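Local coordinates for protein alpha-1,6-mannanase (Bacteroides thetaiotaomicron, PDB 4V1S) that is a family GH76 glycoside hydrolase that probably cleaves alpha-1,6-mannosidic linkages in mannan, at residues A[44-49]-A[389-394]; A[54-59]-A[354-359]; A[141-146]-A[201-206]. All blocks are in the same frame, centred on the assembly; numbering follows the deposited sequence. Where two conformers were deposited one is given.

Interaction 1: residues A[44-49]-A[389-394]; sequences NDYYTW and NYKRIL
The ammonium group of K391 reaches across to the backbone at N44, where NZ donates to N44 O over 2.9 Å. It comes in well above the carbonyl plane, 52° out of it. The N44 side chain stays on its own side, laying CB 3.7 Å above one face of the Y46 ring, toward its rim. Next comes D45, the N-cap of helix 46-61. Its OD2 accepts a 2.7 Å bond from T48 OG1, and its OD1 takes a weak capping bond from T48 N. D45 and K391 are opposite charges that do not touch: D45 OD1 and K391 NZ stand 5.5 Å apart, joined by one water that accepts from K391 NZ at 2.8 Å and donates to D45 OD1. Y46 then supplies the apolar part. K391 CD meets the edge of its ring, near the ring plane, 4.1 Å from CD2, and the two side chains cross at about a right angle. K391 can span the gap because it is fully extended, with CG anti to the backbone N (chi1 179°) and every later torsion near 180°. With an alanine in its place, N44 O would probably lose this charged donor, the bridging water one of its partners, and the Y46 edge one of its aliphatic neighbours. The contact sets the start of helix 46-61 beside the end of helix 374-394. Helix 334-350 flanks both: Y46 OH bonds N344, the Y46 ring meets F340, and L336 touches Y390 and L394. Helix 81-97 lies against Y47, N389 and R392.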
loop_
_atom_site.group_PDB
_atom_site.type_symbol
_atom_site.label_atom_id
_atom_site.label_comp_id
_atom_site.label_asym_id
_atom_site.label_seq_id
_atom_site.Cartn_x
_atom_site.Cartn_y
_atom_site.Cartn_z
ATOM N N ASN A 44 -14.656 -8.726 -18.757
ATOM C CA ASN A 44 -14.448 -8.754 -17.315
ATOM C C ASN A 44 -14.931 -7.479 -16.657
ATOM O O ASN A 44 -14.420 -6.382 -16.909
ATOM C CB ASN A 44 -12.974 -8.939 -16.954
ATOM C CG ASN A 44 -12.416 -10.248 -17.432
ATOM O OD1 ASN A 44 -13.063 -11.296 -17.368
ATOM N ND2 ASN A 44 -11.169 -10.201 -17.880
ATOM N N ASP A 45 -15.901 -7.645 -15.782
ATOM C CA ASP A 45 -16.538 -6.522 -15.173
ATOM C C ASP A 45 -15.868 -6.280 -13.832
ATOM O O ASP A 45 -16.404 -6.637 -12.784
ATOM C CB ASP A 45 -18.013 -6.821 -15.015
ATOM C CG ASP A 45 -18.812 -5.627 -14.593
ATOM O OD1 ASP A 45 -18.209 -4.559 -14.327
ATOM O OD2 ASP A 45 -20.065 -5.772 -14.535
ATOM N N TYR A 46 -14.689 -5.667 -13.881
ATOM C CA TYR A 46 -13.906 -5.400 -12.669
ATOM C C TYR A 46 -14.673 -4.608 -11.636
ATOM O O TYR A 46 -14.541 -4.851 -10.449
ATOM C CB TYR A 46 -12.603 -4.662 -13.008
ATOM C CG TYR A 46 -11.710 -5.454 -13.936
ATOM C CD1 TYR A 46 -11.105 -6.623 -13.514
ATOM C CD2 TYR A 46 -11.512 -5.050 -15.262
ATOM C CE1 TYR A 46 -10.328 -7.393 -14.388
ATOM C CE2 TYR A 46 -10.730 -5.792 -16.127
ATOM C CZ TYR A 46 -10.144 -6.970 -15.687
ATOM O OH TYR A 46 -9.359 -7.715 -16.532
ATOM N N TYR A 47 -15.458 -3.636 -12.081
ATOM C CA TYR A 47 -16.210 -2.808 -11.153
ATOM C C TYR A 47 -17.215 -3.623 -10.337
ATOM O O TYR A 47 -17.302 -3.485 -9.101
ATOM C CB TYR A 47 -16.931 -1.730 -11.943
ATOM C CG TYR A 47 -17.496 -0.564 -11.142
ATOM C CD1 TYR A 47 -16.667 0.266 -10.389
ATOM C CD2 TYR A 47 -18.834 -0.253 -11.189
ATOM C CE1 TYR A 47 -17.167 1.345 -9.698
ATOM C CE2 TYR A 47 -19.360 0.816 -10.489
ATOM C CZ TYR A 47 -18.512 1.625 -9.750
ATOM O OH TYR A 47 -19.024 2.716 -9.083
ATOM N N THR A 48 -17.957 -4.492 -11.021
ATOM C CA THR A 48 -18.840 -5.431 -10.325
ATOM C C THR A 48 -18.073 -6.372 -9.395
ATOM O O THR A 48 -18.478 -6.611 -8.284
ATOM C CB THR A 48 -19.708 -6.233 -11.318
ATOM O OG1 THR A 48 -20.594 -5.289 -11.938
ATOM C CG2 THR A 48 -20.511 -7.278 -10.624
ATOM N N TRP A 49 -16.933 -6.869 -9.850
ATOM C CA TRP A 49 -16.135 -7.732 -9.008
ATOM C C TRP A 49 -15.759 -7.017 -7.731
ATOM O O TRP A 49 -15.785 -7.610 -6.675
ATOM C CB TRP A 49 -14.856 -8.188 -9.713
ATOM C CG TRP A 49 -15.070 -9.057 -10.902
ATOM C CD1 TRP A 49 -16.251 -9.514 -11.385
ATOM C CD2 TRP A 49 -14.048 -9.559 -11.766
ATOM N NE1 TRP A 49 -16.029 -10.277 -12.518
ATOM C CE2 TRP A 49 -14.683 -10.325 -12.766
ATOM C CE3 TRP A 49 -12.654 -9.459 -11.775
ATOM C CZ2 TRP A 49 -13.962 -10.988 -13.776
ATOM C CZ3 TRP A 49 -11.942 -10.102 -12.788
ATOM C CH2 TRP A 49 -12.603 -10.853 -13.773
ATOM N N ASN A 389 -10.783 1.220 -13.174
ATOM C CA ASN A 389 -10.377 2.561 -13.569
ATOM C C ASN A 389 -9.573 2.516 -14.865
ATOM O O ASN A 389 -9.810 3.293 -15.763
ATOM C CB ASN A 389 -9.587 3.219 -12.431
ATOM C CG ASN A 389 -9.346 4.681 -12.659
ATOM O OD1 ASN A 389 -10.151 5.365 -13.297
ATOM N ND2 ASN A 389 -8.242 5.180 -12.148
ATOM N N TYR A 390 -8.614 1.594 -14.963
ATOM C CA TYR A 390 -7.798 1.502 -16.174
ATOM C C TYR A 390 -8.580 0.979 -17.390
ATOM O O TYR A 390 -8.297 1.377 -18.514
ATOM C CB TYR A 390 -6.486 0.757 -15.923
ATOM C CG TYR A 390 -5.494 1.672 -15.285
ATOM C CD1 TYR A 390 -5.466 1.843 -13.902
ATOM C CD2 TYR A 390 -4.624 2.418 -16.067
ATOM C CE1 TYR A 390 -4.598 2.710 -13.312
ATOM C CE2 TYR A 390 -3.733 3.296 -15.501
ATOM C CZ TYR A 390 -3.721 3.462 -14.130
ATOM O OH TYR A 390 -2.818 4.339 -13.583
ATOM N N LYS A 391 -9.577 0.130 -17.154
ATOM C CA LYS A 391 -10.464 -0.310 -18.237
ATOM C C LYS A 391 -11.216 0.922 -18.786
ATOM O O LYS A 391 -11.327 1.102 -19.990
ATOM C CB LYS A 391 -11.433 -1.374 -17.728
ATOM C CG LYS A 391 -12.404 -1.882 -18.781
ATOM C CD LYS A 391 -13.331 -2.985 -18.273
ATOM C CE LYS A 391 -14.291 -3.421 -19.376
ATOM N NZ LYS A 391 -15.179 -4.538 -18.955
ATOM N N ARG A 392 -11.693 1.772 -17.867
ATOM C CA ARG A 392 -12.406 3.018 -18.226
ATOM C C ARG A 392 -11.493 3.979 -19.009
ATOM O O ARG A 392 -11.884 4.509 -20.038
ATOM C CB ARG A 392 -12.959 3.689 -16.948
ATOM C CG ARG A 392 -13.369 5.160 -17.070
ATOM C CD ARG A 392 -13.516 5.829 -15.699
ATOM N NE ARG A 392 -12.243 6.208 -15.055
ATOM C CZ ARG A 392 -11.475 7.247 -15.427
ATOM N NH1 ARG A 392 -11.810 8.010 -16.473
ATOM N NH2 ARG A 392 -10.341 7.516 -14.761
ATOM N N ILE A 393 -10.282 4.181 -18.499
ATOM C CA ILE A 393 -9.245 4.974 -19.153
ATOM C C ILE A 393 -8.969 4.483 -20.587
ATOM O O ILE A 393 -8.854 5.282 -21.512
ATOM C CB ILE A 393 -7.939 4.955 -18.304
ATOM C CG1 ILE A 393 -8.134 5.787 -17.025
ATOM C CG2 ILE A 393 -6.745 5.463 -19.110
ATOM C CD1 ILE A 393 -7.032 5.660 -15.986
ATOM N N LEU A 394 -8.879 3.171 -20.765
ATOM C CA LEU A 394 -8.686 2.589 -22.095
ATOM C C LEU A 394 -9.891 2.751 -23.025
ATOM O O LEU A 394 -9.718 3.039 -24.179
ATOM C CB LEU A 394 -8.338 1.105 -21.981
ATOM C CG LEU A 394 -6.907 0.781 -21.562
ATOM C CD1 LEU A 394 -6.773 -0.726 -21.372
ATOM C CD2 LEU A 394 -5.885 1.297 -22.578
HETATM O O HOH W 1 -16.840 -3.396 -16.972
#

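Interaction 2: residues A[54-59]-A[354-359]; sequences LSVIDK and NGRYPE
The flat groups that V56 meets are backbone carbonyls: V56 CG1 lies 3.8 Å from N354 O and equally far from G355 O, so this single methyl touches two successive peptide groups. No ring takes part across the contact. The guanidinium of R356 sends NE to D60, just beyond the helical segment, in a salt bridge, while the aliphatic part of the same side chain brings CG to 4.3 Å from V56 CG1. R356 thus straddles this flank of the helix, with carbon against valine and charge against aspartate. V56 places CG1 anti to its backbone N (chi1 -180°), which turns that branch onto the loop and leaves CG2 on the backbone N side. The backbone of 354-359 comes nearest at G355, where G355 CA is 6.6 Å from V56 CA. G355 has a positive phi of 73°, and a beta carbon there would point at the helix and fall only 3.3 Å from V56 CG2, a second reason for a residue without a side chain. No hydrogen bond joins the two segments; D352 OD1 instead accepts from the backbone N of both N354 and R356, which ties the start of this loop to D352. Here a connecting loop between helices 334-350 and 374-394 packs on helix 46-61, the first of the long helices that make up the (alpha/alpha)6 barrel of family GH76.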
loop_
_atom_site.group_PDB
_atom_site.type_symbol
_atom_site.label_atom_id
_atom_site.label_comp_id
_atom_site.label_asym_id
_atom_site.label_seq_id
_atom_site.Cartn_x
_atom_site.Cartn_y
_atom_site.Cartn_z
ATOM N N LEU A 54 -16.565 -6.262 -1.836
ATOM C CA LEU A 54 -16.932 -5.381 -0.711
ATOM C C LEU A 54 -18.154 -5.873 0.030
ATOM O O LEU A 54 -18.259 -5.726 1.263
ATOM C CB LEU A 54 -17.098 -3.924 -1.177
ATOM C CG LEU A 54 -15.833 -3.222 -1.707
ATOM C CD1 LEU A 54 -16.201 -1.889 -2.389
ATOM C CD2 LEU A 54 -14.802 -2.970 -0.609
ATOM N N SER A 55 -19.094 -6.435 -0.713
ATOM C CA SER A 55 -20.309 -6.948 -0.104
ATOM C C SER A 55 -19.972 -8.111 0.827
ATOM O O SER A 55 -20.508 -8.219 1.937
ATOM C CB SER A 55 -21.305 -7.385 -1.179
ATOM O OG SER A 55 -22.461 -7.898 -0.587
ATOM N N VAL A 56 -19.064 -8.974 0.388
ATOM C CA VAL A 56 -18.683 -10.117 1.230
ATOM C C VAL A 56 -17.867 -9.695 2.436
ATOM O O VAL A 56 -18.097 -10.160 3.547
ATOM C CB VAL A 56 -17.976 -11.207 0.427
ATOM C CG1 VAL A 56 -17.588 -12.385 1.307
ATOM C CG2 VAL A 56 -18.949 -11.749 -0.638
ATOM N N ILE A 57 -16.931 -8.789 2.224
ATOM C CA ILE A 57 -16.184 -8.191 3.352
ATOM C C ILE A 57 -17.126 -7.594 4.393
ATOM O O ILE A 57 -16.941 -7.799 5.583
ATOM C CB ILE A 57 -15.213 -7.101 2.873
ATOM C CG1 ILE A 57 -14.102 -7.696 2.005
ATOM C CG2 ILE A 57 -14.579 -6.344 4.029
ATOM C CD1 ILE A 57 -13.460 -6.676 1.085
ATOM N N ASP A 58 -18.129 -6.831 3.943
ATOM C CA ASP A 58 -19.073 -6.214 4.887
ATOM C C ASP A 58 -19.857 -7.263 5.640
ATOM O O ASP A 58 -19.982 -7.167 6.850
ATOM C CB ASP A 58 -20.008 -5.223 4.194
ATOM C CG ASP A 58 -19.348 -3.880 3.904
ATOM O OD1 ASP A 58 -18.164 -3.664 4.301
ATOM O OD2 ASP A 58 -20.034 -3.043 3.261
ATOM N N LYS A 59 -20.350 -8.276 4.931
ATOM C CA LYS A 59 -21.109 -9.335 5.558
ATOM C C LYS A 59 -20.263 -10.021 6.644
ATOM O O LYS A 59 -20.703 -10.224 7.773
ATOM C CB LYS A 59 -21.581 -10.319 4.474
ATOM C CG LYS A 59 -22.733 -11.180 4.915
ATOM C CD LYS A 59 -23.273 -12.009 3.750
ATOM C CE LYS A 59 -22.127 -12.712 3.021
ATOM N NZ LYS A 59 -22.486 -14.033 2.420
ATOM N N ASN A 354 -17.080 -19.140 -1.470
ATOM C CA ASN A 354 -17.805 -18.188 -0.628
ATOM C C ASN A 354 -17.454 -16.729 -0.911
ATOM O O ASN A 354 -17.852 -15.831 -0.168
ATOM C CB ASN A 354 -17.539 -18.519 0.845
ATOM C CG ASN A 354 -18.046 -19.895 1.221
ATOM O OD1 ASN A 354 -17.390 -20.651 1.946
ATOM N ND2 ASN A 354 -19.210 -20.237 0.715
ATOM N N GLY A 355 -16.717 -16.489 -1.988
ATOM C CA GLY A 355 -16.301 -15.127 -2.333
ATOM C C GLY A 355 -15.204 -14.538 -1.447
ATOM O O GLY A 355 -15.053 -13.297 -1.367
ATOM N N ARG A 356 -14.433 -15.426 -0.809
ATOM C CA ARG A 356 -13.291 -15.048 0.031
ATOM C C ARG A 356 -11.955 -15.280 -0.656
ATOM O O ARG A 356 -11.861 -16.021 -1.646
ATOM C CB ARG A 356 -13.340 -15.772 1.366
ATOM C CG ARG A 356 -14.665 -15.513 2.071
ATOM C CD ARG A 356 -14.615 -16.046 3.461
ATOM N NE ARG A 356 -15.868 -15.806 4.158
ATOM C CZ ARG A 356 -16.696 -16.744 4.547
ATOM N NH1 ARG A 356 -16.454 -18.027 4.285
ATOM N NH2 ARG A 356 -17.807 -16.415 5.182
ATOM N N TYR A 357 -10.929 -14.614 -0.126
ATOM C CA TYR A 357 -9.590 -14.627 -0.717
ATOM C C TYR A 357 -8.541 -15.129 0.262
ATOM O O TYR A 357 -8.608 -14.848 1.472
ATOM C CB TYR A 357 -9.217 -13.221 -1.232
ATOM C CG TYR A 357 -10.074 -12.883 -2.418
ATOM C CD1 TYR A 357 -11.351 -12.325 -2.261
ATOM C CD2 TYR A 357 -9.655 -13.210 -3.704
ATOM C CE1 TYR A 357 -12.163 -12.090 -3.367
ATOM C CE2 TYR A 357 -10.454 -12.953 -4.813
ATOM C CZ TYR A 357 -11.715 -12.424 -4.639
ATOM O OH TYR A 357 -12.503 -12.210 -5.759
ATOM N N PRO A 358 -7.558 -15.875 -0.261
ATOM C CA PRO A 358 -6.481 -16.386 0.551
ATOM C C PRO A 358 -5.409 -15.334 0.846
ATOM O O PRO A 358 -5.327 -14.283 0.196
ATOM C CB PRO A 358 -5.909 -17.488 -0.325
ATOM C CG PRO A 358 -6.038 -16.916 -1.712
ATOM C CD PRO A 358 -7.389 -16.242 -1.679
ATOM N N GLU A 359 -4.553 -15.656 1.796
ATOM C CA GLU A 359 -3.448 -14.779 2.145
ATOM C C GLU A 359 -2.431 -14.610 1.004
ATOM O O GLU A 359 -1.983 -13.481 0.729
ATOM C CB GLU A 359 -2.729 -15.327 3.362
ATOM C CG GLU A 359 -1.518 -14.534 3.788
ATOM C CD GLU A 359 -1.054 -14.832 5.201
ATOM O OE1 GLU A 359 -1.449 -15.865 5.798
ATOM O OE2 GLU A 359 -0.243 -14.049 5.726
#

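Interaction 3: residues A[141-146]-A[201-206]; sequences FYDENG and NTICSA
D143 and C204 bring the backbones of two helix starts together, D143 CA and C204 CA being 4.6 Å apart. The short axes of helix 142-146 and helix 202-206 approach to 8.4 Å and run in broadly the same direction, 33° apart. F141 holds the N-cap position of the first and N201 that of the second, where a short strand passes straight into the helix. Within the first turn F141 O accepts twice from N145, from its backbone N and from ND2 (3.1 Å, N-H...O angle 173°). These donors arrive on opposite faces of the carbonyl plane, and N145 OD1 is taken by Y127 N. Across the contact, D143 CB rests 3.8 Å from C204 SG, which also lies 4.5 Å from Y142 CB. I203 meets D143 with one branch: its CG2 lies 3.8 Å from D143 OD2 and almost as close to the CB. Farther round, I203 packs on Y265, N266 and F269 of helix 264-281. D143 has CG between its backbone N and carbonyl carbon (chi1 62°), which brings OD1 back to E144 N for a weak 2.9 Å bond and leaves OD2 beside the isoleucine. That OD2 is hydrogen-bonded to a glycerol probably carried over from the crystallisation liquor, and N201 OD1, which also accepts from Q199 NE2, is hydrogen-bonded to glycerol too. The contact is van der Waals, carbon on sulfur at C204 and carbon and a carboxylate oxygen on the I203 methyl, with no hydrogen bond between the two segments. The carboxylate, whose CB packs against C204, turns one oxygen back to its own helix in a weak bond and offers the other to a small polyol, consistent with a carbohydrate-binding pocket in a mannanase although no sugar is bound here.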
loop_
_atom_site.group_PDB
_atom_site.type_symbol
_atom_site.label_atom_id
_atom_site.label_comp_id
_atom_site.label_asym_id
_atom_site.label_seq_id
_atom_site.Cartn_x
_atom_site.Cartn_y
_atom_site.Cartn_z
ATOM N N PHE A 141 3.288 2.757 14.513
ATOM C CA PHE A 141 4.220 2.225 13.519
ATOM C C PHE A 141 4.467 3.240 12.440
ATOM O O PHE A 141 3.533 3.826 11.909
ATOM C CB PHE A 141 3.642 0.929 12.928
ATOM C CG PHE A 141 3.509 -0.163 13.961
ATOM C CD1 PHE A 141 2.434 -0.152 14.869
ATOM C CD2 PHE A 141 4.461 -1.137 14.078
ATOM C CE1 PHE A 141 2.300 -1.136 15.824
ATOM C CE2 PHE A 141 4.348 -2.115 15.065
ATOM C CZ PHE A 141 3.281 -2.091 15.943
ATOM N N TYR A 142 5.738 3.441 12.117
ATOM C CA TYR A 142 6.079 4.482 11.164
ATOM C C TYR A 142 5.628 4.057 9.762
ATOM O O TYR A 142 5.228 4.911 8.981
ATOM C CB TYR A 142 7.572 4.843 11.234
ATOM C CG TYR A 142 7.973 5.374 12.592
ATOM C CD1 TYR A 142 7.606 6.644 12.992
ATOM C CD2 TYR A 142 8.675 4.590 13.504
ATOM C CE1 TYR A 142 7.959 7.139 14.254
ATOM C CE2 TYR A 142 9.018 5.087 14.762
ATOM C CZ TYR A 142 8.659 6.372 15.121
ATOM O OH TYR A 142 8.994 6.897 16.359
ATOM N N ASP A 143 5.651 2.757 9.468
ATOM C CA ASP A 143 5.168 2.280 8.182
ATOM C C ASP A 143 3.654 2.455 8.016
ATOM O O ASP A 143 3.210 2.971 6.995
ATOM C CB ASP A 143 5.630 0.854 7.844
ATOM C CG ASP A 143 5.132 -0.193 8.822
ATOM O OD1 ASP A 143 4.774 0.159 9.965
ATOM O OD2 ASP A 143 5.120 -1.396 8.461
ATOM N N GLU A 144 2.878 2.083 9.039
ATOM C CA GLU A 144 1.422 2.197 8.953
ATOM C C GLU A 144 1.034 3.643 8.630
ATOM O O GLU A 144 0.106 3.891 7.856
ATOM C CB GLU A 144 0.735 1.761 10.251
ATOM C CG GLU A 144 0.803 0.277 10.492
ATOM C CD GLU A 144 0.190 -0.168 11.809
ATOM O OE1 GLU A 144 -0.126 0.692 12.663
ATOM O OE2 GLU A 144 0.082 -1.425 12.010
ATOM N N ASN A 145 1.743 4.587 9.243
ATOM C CA ASN A 145 1.476 5.996 8.982
ATOM C C ASN A 145 1.755 6.406 7.540
ATOM O O ASN A 145 1.023 7.226 6.984
ATOM C CB ASN A 145 2.166 6.920 10.018
ATOM C CG ASN A 145 1.319 7.031 11.276
ATOM O OD1 ASN A 145 0.528 7.947 11.416
ATOM N ND2 ASN A 145 1.405 6.027 12.141
ATOM N N GLY A 146 2.800 5.835 6.944
ATOM C CA GLY A 146 3.130 6.077 5.540
ATOM C C GLY A 146 2.160 5.460 4.563
ATOM O O GLY A 146 1.717 6.106 3.619
ATOM N N ASN A 201 13.788 -0.191 8.602
ATOM C CA ASN A 201 13.099 -1.097 7.669
ATOM C C ASN A 201 12.845 -0.448 6.306
ATOM O O ASN A 201 12.484 0.729 6.205
ATOM C CB ASN A 201 11.754 -1.564 8.288
ATOM C CG ASN A 201 11.958 -2.353 9.560
ATOM O OD1 ASN A 201 11.654 -3.560 9.629
ATOM N ND2 ASN A 201 12.512 -1.696 10.559
ATOM N N THR A 202 13.078 -1.229 5.260
ATOM C CA THR A 202 12.859 -0.776 3.924
ATOM C C THR A 202 11.440 -0.252 3.743
ATOM O O THR A 202 11.265 0.784 3.126
ATOM C CB THR A 202 13.130 -1.904 2.920
ATOM O OG1 THR A 202 14.477 -2.347 3.087
ATOM C CG2 THR A 202 12.904 -1.409 1.504
ATOM N N ILE A 203 10.454 -0.940 4.299
ATOM C CA ILE A 203 9.071 -0.520 4.061
ATOM C C ILE A 203 8.851 0.885 4.619
ATOM O O ILE A 203 8.152 1.687 3.999
ATOM C CB ILE A 203 8.012 -1.518 4.565
ATOM C CG1 ILE A 203 6.602 -1.089 4.108
ATOM C CG2 ILE A 203 8.078 -1.712 6.074
ATOM C CD1 ILE A 203 6.429 -1.030 2.597
ATOM N N CYS A 204 9.449 1.185 5.772
ATOM C CA CYS A 204 9.359 2.524 6.322
ATOM C C CYS A 204 9.999 3.578 5.411
ATOM O O CYS A 204 9.385 4.609 5.184
ATOM C CB CYS A 204 9.974 2.570 7.713
ATOM S SG CYS A 204 9.196 1.429 8.853
ATOM N N SER A 205 11.202 3.307 4.879
ATOM C CA SER A 205 11.772 4.172 3.854
ATOM C C SER A 205 10.802 4.383 2.702
ATOM O O SER A 205 10.536 5.508 2.289
ATOM C CB SER A 205 13.053 3.585 3.268
ATOM O OG SER A 205 14.140 3.649 4.186
ATOM N N ALA A 206 10.306 3.270 2.179
ATOM C CA ALA A 206 9.589 3.274 0.909
ATOM C C ALA A 206 8.240 3.985 0.964
ATOM O O ALA A 206 7.926 4.823 0.092
ATOM C CB ALA A 206 9.452 1.840 0.397
#

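In the fold
From the N terminus, the chain enters helix 46-61, whose start is used by interaction 1 and whose later turns are used by interaction 2. Interaction 3 comes next, closing the shortest of the three loops, with 54 residues between 141-146 and 201-206. Interaction 2 closes when the chain reaches 354-359, and interaction 1 only at 389-394, near the C terminus. The three loops nest without crossing: 3 within 2, 2 within 1. Interactions 1 and 2 have centres about 19 Å apart and join the first long helix to the last one and the loop before it, as expected where the two ends of an (alpha/alpha)6 barrel lie side by side. Interaction 3, on the opposite side of the chain's centre, joins the starts of helices 142-159 and 202-219.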